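Long-range contact in VIN1 (Oscarella pearsei, PDB 6BFI), which binds actin filaments and may play a role in cell-cell adhesion: residues F275-I287 with A350-I364. Sequence-based numbering, arbitrary orientation.
Sequences FHQAQDALASGDI and AHAAAVKLQELEQEI
Two antiparallel helices of a vinculin-family helical bundle pack here, 275-283 against 350-364, their axes 7.7 Å apart at closest approach. Near the end of the first helix Leu-282 lies against the alanines of 350-364: CB of Ala-354 lies 3.6 Å from CB of Leu-282 and touches the backbone O of Gln-279, while Leu-282 sends CD1 to the CB of Ala-353 and CD2 to that of Ala-350. Toward the start of 275-283, Leu-357 splits its branches, CD2 resting 3.6 Å from Ala-278 CB and CD1 3.8 Å from Phe-275 CE2. The far end of that ring, CZ, meets Ile-364 CD1. Gln-279 is a knob in the hole formed by Ala-354, Leu-357, Gln-358 and Glu-361. Glu-361 runs out fully extended, its first torsion trans (chi1 178°), which carries it past the Phe-275 ring to the other helix. Its OE1 takes a nearly straight bond from Gln-279 NE2 (2.9 Å, 167°), amide and carboxylate almost coplanar; OE2 lies in the imidazole plane of His-276 and accepts NE2 at 3.1 Å on its syn side, somewhat tilted from the carboxylate plane. Arg-365 adds a salt bridge to OE2. A leucine in place of Glu-361 would probably leave the Gln-279 amide and His-276 NE2 without their acceptor and Arg-365 without this counter-charge. One carboxylate thus ties the helices together beside an apolar seam; its negative charge probably favours both N-H donors, while Arg-365 shares OE2 and probably offsets part of that charge.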
ATOM      1  N   PHE A 275      16.653 -12.622   1.006  1.00 58.81           N
ATOM      2  CA  PHE A 275      17.620 -12.743   2.093  1.00 59.42           C
ATOM      3  C   PHE A 275      17.272 -13.913   3.006  1.00 59.59           C
ATOM      4  O   PHE A 275      18.127 -14.749   3.322  1.00 55.05           O
ATOM      5  CB  PHE A 275      17.669 -11.440   2.897  1.00 61.38           C
ATOM      6  CG  PHE A 275      18.766 -10.499   2.482  1.00 57.66           C
ATOM      7  CD1 PHE A 275      18.575  -9.597   1.445  1.00 57.49           C
ATOM      8  CD2 PHE A 275      19.984 -10.502   3.142  1.00 51.86           C
ATOM      9  CE1 PHE A 275      19.584  -8.727   1.069  1.00 55.78           C
ATOM     10  CE2 PHE A 275      20.996  -9.635   2.769  1.00 48.40           C
ATOM     11  CZ  PHE A 275      20.796  -8.748   1.732  1.00 51.59           C
ATOM     12  N   HIS A 276      16.009 -13.990   3.428  1.00 61.71           N
ATOM     13  CA  HIS A 276      15.613 -15.009   4.393  1.00 62.34           C
ATOM     14  C   HIS A 276      15.648 -16.404   3.779  1.00 63.50           C
ATOM     15  O   HIS A 276      16.031 -17.373   4.445  1.00 58.81           O
ATOM     16  CB  HIS A 276      14.222 -14.689   4.940  1.00 66.24           C
ATOM     17  CG  HIS A 276      14.111 -13.319   5.534  1.00 68.04           C
ATOM     18  ND1 HIS A 276      12.905 -12.759   5.897  1.00 72.04           N
ATOM     19  CD2 HIS A 276      15.057 -12.395   5.831  1.00 65.67           C
ATOM     20  CE1 HIS A 276      13.111 -11.551   6.389  1.00 70.46           C
ATOM     21  NE2 HIS A 276      14.409 -11.306   6.361  1.00 67.80           N
ATOM     22  N   GLN A 277      15.250 -16.524   2.510  1.00 68.15           N
ATOM     23  CA  GLN A 277      15.308 -17.811   1.828  1.00 65.91           C
ATOM     24  C   GLN A 277      16.747 -18.279   1.660  1.00 59.86           C
ATOM     25  O   GLN A 277      17.040 -19.474   1.795  1.00 65.92           O
ATOM     26  CB  GLN A 277      14.615 -17.711   0.468  1.00 67.54           C
ATOM     27  CG  GLN A 277      13.108 -17.566   0.549  1.00 69.70           C
ATOM     28  CD  GLN A 277      12.398 -18.902   0.648  1.00 78.77           C
ATOM     29  OE1 GLN A 277      12.601 -19.785  -0.185  1.00 83.97           O
ATOM     30  NE2 GLN A 277      11.564 -19.057   1.670  1.00 82.33           N
ATOM     31  N   ALA A 278      17.658 -17.351   1.361  1.00 52.97           N
ATOM     32  CA  ALA A 278      19.064 -17.718   1.243  1.00 51.51           C
ATOM     33  C   ALA A 278      19.643 -18.110   2.598  1.00 65.71           C
ATOM     34  O   ALA A 278      20.456 -19.039   2.687  1.00 50.57           O
ATOM     35  CB  ALA A 278      19.856 -16.569   0.623  1.00 49.58           C
ATOM     36  N   GLN A 279      19.227 -17.421   3.664  1.00 62.20           N
ATOM     37  CA  GLN A 279      19.676 -17.784   5.004  1.00 61.45           C
ATOM     38  C   GLN A 279      19.180 -19.171   5.397  1.00 64.19           C
ATOM     39  O   GLN A 279      19.939 -19.973   5.951  1.00 59.20           O
ATOM     40  CB  GLN A 279      19.209 -16.736   6.015  1.00 59.57           C
ATOM     41  CG  GLN A 279      19.864 -15.368   5.846  1.00 59.32           C
ATOM     42  CD  GLN A 279      19.062 -14.245   6.487  1.00 59.16           C
ATOM     43  OE1 GLN A 279      18.081 -14.488   7.191  1.00 57.89           O
ATOM     44  NE2 GLN A 279      19.475 -13.009   6.240  1.00 60.29           N
ATOM     45  N   ASP A 280      17.913 -19.475   5.115  1.00 67.11           N
ATOM     46  CA  ASP A 280      17.370 -20.775   5.489  1.00 66.41           C
ATOM     47  C   ASP A 280      17.976 -21.894   4.651  1.00 69.71           C
ATOM     48  O   ASP A 280      18.233 -22.991   5.165  1.00 68.92           O
ATOM     49  CB  ASP A 280      15.848 -20.770   5.362  1.00 71.12           C
ATOM     50  CG  ASP A 280      15.168 -20.136   6.559  1.00 78.14           C
ATOM     51  OD1 ASP A 280      15.861 -19.452   7.340  1.00 78.75           O
ATOM     52  OD2 ASP A 280      13.941 -20.319   6.718  1.00 82.23           O
ATOM     53  N   ALA A 281      18.208 -21.645   3.360  1.00 69.94           N
ATOM     54  CA  ALA A 281      18.816 -22.678   2.529  1.00 68.86           C
ATOM     55  C   ALA A 281      20.282 -22.893   2.882  1.00 65.97           C
ATOM     56  O   ALA A 281      20.787 -24.014   2.761  1.00 69.86           O
ATOM     57  CB  ALA A 281      18.673 -22.326   1.050  1.00 60.30           C
ATOM     58  N   LEU A 282      20.982 -21.843   3.314  1.00 63.15           N
ATOM     59  CA  LEU A 282      22.371 -22.021   3.726  1.00 59.78           C
ATOM     60  C   LEU A 282      22.460 -22.711   5.082  1.00 58.43           C
ATOM     61  O   LEU A 282      23.334 -23.558   5.296  1.00 54.13           O
ATOM     62  CB  LEU A 282      23.090 -20.673   3.757  1.00 55.39           C
ATOM     63  CG  LEU A 282      23.570 -20.141   2.403  1.00 55.12           C
ATOM     64  CD1 LEU A 282      24.220 -18.775   2.561  1.00 49.94           C
ATOM     65  CD2 LEU A 282      24.534 -21.127   1.764  1.00 56.79           C
ATOM     66  N   ALA A 283      21.564 -22.361   6.009  1.00 57.30           N
ATOM     67  CA  ALA A 283      21.579 -22.981   7.329  1.00 59.36           C
ATOM     68  C   ALA A 283      21.267 -24.469   7.253  1.00 68.20           C
ATOM     69  O   ALA A 283      21.681 -25.235   8.132  1.00 71.78           O
ATOM     70  CB  ALA A 283      20.589 -22.276   8.254  1.00 59.15           C
ATOM     71  N   SER A 284      20.542 -24.897   6.221  1.00 70.15           N
ATOM     72  CA  SER A 284      20.389 -26.318   5.946  1.00 74.48           C
ATOM     73  C   SER A 284      21.657 -26.832   5.275  1.00 81.52           C
ATOM     74  O   SER A 284      22.765 -26.422   5.639  1.00 87.50           O
ATOM     75  CB  SER A 284      19.158 -26.576   5.073  1.00 71.61           C
ATOM     76  OG  SER A 284      19.292 -25.976   3.797  1.00 65.30           O
ATOM     77  N   GLY A 285      21.521 -27.713   4.292  1.00 85.62           N
ATOM     78  CA  GLY A 285      22.695 -28.224   3.616  1.00 87.99           C
ATOM     79  C   GLY A 285      22.900 -27.649   2.229  1.00 92.46           C
ATOM     80  O   GLY A 285      23.928 -27.900   1.593  1.00100.44           O
ATOM     81  N   ASP A 286      21.939 -26.858   1.760  1.00 88.88           N
ATOM     82  CA  ASP A 286      21.897 -26.482   0.354  1.00 84.94           C
ATOM     83  C   ASP A 286      22.988 -25.473   0.015  1.00 78.30           C
ATOM     84  O   ASP A 286      23.097 -24.420   0.650  1.00 82.40           O
ATOM     85  CB  ASP A 286      20.525 -25.909   0.005  1.00 85.35           C
ATOM     86  CG  ASP A 286      20.225 -25.981  -1.478  1.00 90.59           C
ATOM     87  OD1 ASP A 286      21.176 -26.143  -2.270  1.00 91.12           O
ATOM     88  OD2 ASP A 286      19.037 -25.875  -1.852  1.00 99.02           O
ATOM     89  N   ILE A 287      23.797 -25.804  -0.993  1.00 72.08           N
ATOM     90  CA  ILE A 287      24.764 -24.878  -1.574  1.00 67.50           C
ATOM     91  C   ILE A 287      24.693 -24.990  -3.092  1.00 71.17           C
ATOM     92  O   ILE A 287      25.702 -24.835  -3.790  1.00 74.18           O
ATOM     93  CB  ILE A 287      26.195 -25.149  -1.071  1.00 63.22           C
ATOM     94  CG1 ILE A 287      26.600 -26.597  -1.351  1.00 62.97           C
ATOM     95  CG2 ILE A 287      26.316 -24.824   0.407  1.00 59.03           C
ATOM     96  CD1 ILE A 287      28.076 -26.858  -1.152  1.00 62.97           C
ATOM     97  N   ALA A 350      28.675 -23.375   5.053  1.00 55.28           N
ATOM     98  CA  ALA A 350      27.428 -22.801   4.558  1.00 54.22           C
ATOM     99  C   ALA A 350      26.635 -22.150   5.683  1.00 56.83           C
ATOM    100  O   ALA A 350      26.044 -21.081   5.495  1.00 64.40           O
ATOM    101  CB  ALA A 350      26.592 -23.876   3.866  1.00 55.38           C
ATOM    102  N   HIS A 351      26.608 -22.781   6.858  1.00 55.57           N
ATOM    103  CA  HIS A 351      25.922 -22.191   8.003  1.00 54.79           C
ATOM    104  C   HIS A 351      26.593 -20.891   8.430  1.00 50.30           C
ATOM    105  O   HIS A 351      25.914 -19.908   8.761  1.00 52.95           O
ATOM    106  CB  HIS A 351      25.888 -23.192   9.159  1.00 55.60           C
ATOM    107  CG  HIS A 351      24.994 -22.784  10.288  1.00 61.02           C
ATOM    108  ND1 HIS A 351      25.360 -21.842  11.225  1.00 64.72           N
ATOM    109  CD2 HIS A 351      23.752 -23.198  10.636  1.00 62.10           C
ATOM    110  CE1 HIS A 351      24.380 -21.688  12.097  1.00 65.28           C
ATOM    111  NE2 HIS A 351      23.394 -22.501  11.763  1.00 63.73           N
ATOM    112  N   ALA A 352      27.930 -20.864   8.421  1.00 52.92           N
ATOM    113  CA  ALA A 352      28.642 -19.620   8.696  1.00 55.74           C
ATOM    114  C   ALA A 352      28.290 -18.551   7.669  1.00 53.55           C
ATOM    115  O   ALA A 352      28.141 -17.372   8.013  1.00 50.34           O
ATOM    116  CB  ALA A 352      30.150 -19.869   8.720  1.00 49.28           C
ATOM    117  N   ALA A 353      28.145 -18.947   6.400  1.00 54.39           N
ATOM    118  CA  ALA A 353      27.705 -17.999   5.382  1.00 49.73           C
ATOM    119  C   ALA A 353      26.307 -17.480   5.683  1.00 52.04           C
ATOM    120  O   ALA A 353      26.012 -16.301   5.453  1.00 52.97           O
ATOM    121  CB  ALA A 353      27.750 -18.646   3.999  1.00 48.84           C
ATOM    122  N   ALA A 354      25.432 -18.343   6.203  1.00 53.98           N
ATOM    123  CA  ALA A 354      24.090 -17.904   6.572  1.00 53.83           C
ATOM    124  C   ALA A 354      24.147 -16.854   7.672  1.00 54.18           C
ATOM    125  O   ALA A 354      23.471 -15.817   7.600  1.00 53.25           O
ATOM    126  CB  ALA A 354      23.249 -19.105   7.012  1.00 52.57           C
ATOM    127  N   VAL A 355      24.960 -17.107   8.702  1.00 55.16           N
ATOM    128  CA  VAL A 355      25.126 -16.131   9.775  1.00 53.10           C
ATOM    129  C   VAL A 355      25.649 -14.811   9.219  1.00 50.59           C
ATOM    130  O   VAL A 355      25.154 -13.731   9.569  1.00 54.39           O
ATOM    131  CB  VAL A 355      26.051 -16.697  10.869  1.00 55.69           C
ATOM    132  CG1 VAL A 355      26.205 -15.703  12.008  1.00 50.33           C
ATOM    133  CG2 VAL A 355      25.506 -18.019  11.383  1.00 54.05           C
ATOM    134  N   LYS A 356      26.647 -14.875   8.330  1.00 49.81           N
ATOM    135  CA  LYS A 356      27.181 -13.654   7.734  1.00 54.00           C
ATOM    136  C   LYS A 356      26.137 -12.933   6.891  1.00 59.15           C
ATOM    137  O   LYS A 356      26.175 -11.703   6.776  1.00 62.78           O
ATOM    138  CB  LYS A 356      28.413 -13.975   6.891  1.00 55.30           C
ATOM    139  CG  LYS A 356      29.601 -14.448   7.709  1.00 60.16           C
ATOM    140  CD  LYS A 356      29.897 -13.474   8.835  1.00 65.42           C
ATOM    141  CE  LYS A 356      30.983 -13.994   9.756  1.00 69.13           C
ATOM    142  NZ  LYS A 356      31.163 -13.095  10.927  1.00 72.70           N
ATOM    143  N   LEU A 357      25.203 -13.673   6.292  1.00 59.24           N
ATOM    144  CA  LEU A 357      24.145 -13.033   5.520  1.00 56.06           C
ATOM    145  C   LEU A 357      23.162 -12.317   6.437  1.00 54.01           C
ATOM    146  O   LEU A 357      22.684 -11.220   6.114  1.00 58.68           O
ATOM    147  CB  LEU A 357      23.434 -14.071   4.654  1.00 61.17           C
ATOM    148  CG  LEU A 357      22.680 -13.548   3.432  1.00 65.31           C
ATOM    149  CD1 LEU A 357      23.527 -12.530   2.686  1.00 66.62           C
ATOM    150  CD2 LEU A 357      22.310 -14.700   2.521  1.00 63.53           C
ATOM    151  N   GLN A 358      22.859 -12.916   7.594  1.00 50.45           N
ATOM    152  CA  GLN A 358      22.063 -12.211   8.594  1.00 55.55           C
ATOM    153  C   GLN A 358      22.762 -10.941   9.067  1.00 59.13           C
ATOM    154  O   GLN A 358      22.122  -9.892   9.223  1.00 63.11           O
ATOM    155  CB  GLN A 358      21.771 -13.125   9.781  1.00 59.88           C
ATOM    156  CG  GLN A 358      20.450 -13.852   9.693  1.00 72.20           C
ATOM    157  CD  GLN A 358      19.999 -14.386  11.035  1.00 84.01           C
ATOM    158  OE1 GLN A 358      20.813 -14.623  11.928  1.00 86.28           O
ATOM    159  NE2 GLN A 358      18.692 -14.571  11.190  1.00 89.45           N
ATOM    160  N   GLU A 359      24.075 -11.014   9.305  1.00 57.62           N
ATOM    161  CA  GLU A 359      24.802  -9.830   9.757  1.00 58.66           C
ATOM    162  C   GLU A 359      24.842  -8.756   8.675  1.00 56.41           C
ATOM    163  O   GLU A 359      24.784  -7.558   8.980  1.00 61.42           O
ATOM    164  CB  GLU A 359      26.215 -10.217  10.194  1.00 64.02           C
ATOM    165  CG  GLU A 359      26.247 -11.059  11.459  1.00 74.20           C
ATOM    166  CD  GLU A 359      27.640 -11.557  11.812  1.00 78.57           C
ATOM    167  OE1 GLU A 359      28.618 -11.136  11.157  1.00 83.07           O
ATOM    168  OE2 GLU A 359      27.754 -12.374  12.749  1.00 78.55           O
ATOM    169  N   LEU A 360      24.940  -9.164   7.407  1.00 52.93           N
ATOM    170  CA  LEU A 360      24.874  -8.194   6.318  1.00 52.04           C
ATOM    171  C   LEU A 360      23.512  -7.514   6.275  1.00 56.78           C
ATOM    172  O   LEU A 360      23.425  -6.291   6.103  1.00 55.33           O
ATOM    173  CB  LEU A 360      25.180  -8.873   4.983  1.00 47.55           C
ATOM    174  CG  LEU A 360      25.021  -8.001   3.735  1.00 48.85           C
ATOM    175  CD1 LEU A 360      25.896  -6.757   3.824  1.00 49.24           C
ATOM    176  CD2 LEU A 360      25.342  -8.791   2.480  1.00 47.73           C
ATOM    177  N   GLU A 361      22.436  -8.291   6.434  1.00 59.67           N
ATOM    178  CA  GLU A 361      21.103  -7.700   6.510  1.00 60.25           C
ATOM    179  C   GLU A 361      21.012  -6.692   7.651  1.00 56.48           C
ATOM    180  O   GLU A 361      20.483  -5.583   7.478  1.00 54.52           O
ATOM    181  CB  GLU A 361      20.058  -8.803   6.676  1.00 64.68           C
ATOM    182  CG  GLU A 361      18.631  -8.313   6.828  1.00 70.24           C
ATOM    183  CD  GLU A 361      17.639  -9.450   7.008  1.00 73.78           C
ATOM    184  OE1 GLU A 361      18.064 -10.624   6.975  1.00 74.71           O
ATOM    185  OE2 GLU A 361      16.434  -9.168   7.182  1.00 80.46           O
ATOM    186  N   GLN A 362      21.545  -7.053   8.821  1.00 54.30           N
ATOM    187  CA  GLN A 362      21.477  -6.154   9.969  1.00 53.31           C
ATOM    188  C   GLN A 362      22.259  -4.871   9.714  1.00 54.78           C
ATOM    189  O   GLN A 362      21.817  -3.782  10.098  1.00 56.94           O
ATOM    190  CB  GLN A 362      21.991  -6.856  11.225  1.00 50.34           C
ATOM    191  CG  GLN A 362      21.761  -6.064  12.506  1.00 56.89           C
ATOM    192  CD  GLN A 362      20.288  -5.788  12.766  1.00 65.40           C
ATOM    193  OE1 GLN A 362      19.422  -6.585  12.408  1.00 66.21           O
ATOM    194  NE2 GLN A 362      19.999  -4.650  13.385  1.00 71.10           N
ATOM    195  N   GLU A 363      23.420  -4.977   9.063  1.00 53.21           N
ATOM    196  CA  GLU A 363      24.196  -3.776   8.766  1.00 49.39           C
ATOM    197  C   GLU A 363      23.515  -2.919   7.706  1.00 49.63           C
ATOM    198  O   GLU A 363      23.685  -1.694   7.701  1.00 50.29           O
ATOM    199  CB  GLU A 363      25.609  -4.153   8.324  1.00 54.86           C
ATOM    200  CG  GLU A 363      26.720  -3.469   9.120  1.00 68.95           C
ATOM    201  CD  GLU A 363      26.737  -3.870  10.588  1.00 75.98           C
ATOM    202  OE1 GLU A 363      25.930  -3.326  11.373  1.00 79.47           O
ATOM    203  OE2 GLU A 363      27.559  -4.734  10.960  1.00 77.91           O
ATOM    204  N   ILE A 364      22.751  -3.535   6.801  1.00 49.42           N
ATOM    205  CA  ILE A 364      21.949  -2.760   5.859  1.00 50.43           C
ATOM    206  C   ILE A 364      20.895  -1.956   6.611  1.00 50.50           C
ATOM    207  O   ILE A 364      20.708  -0.753   6.368  1.00 45.37           O
ATOM    208  CB  ILE A 364      21.315  -3.684   4.806  1.00 50.54           C
ATOM    209  CG1 ILE A 364      22.384  -4.184   3.833  1.00 54.28           C
ATOM    210  CG2 ILE A 364      20.199  -2.970   4.065  1.00 50.93           C
ATOM    211  CD1 ILE A 364      21.848  -5.113   2.766  1.00 59.29           C
TER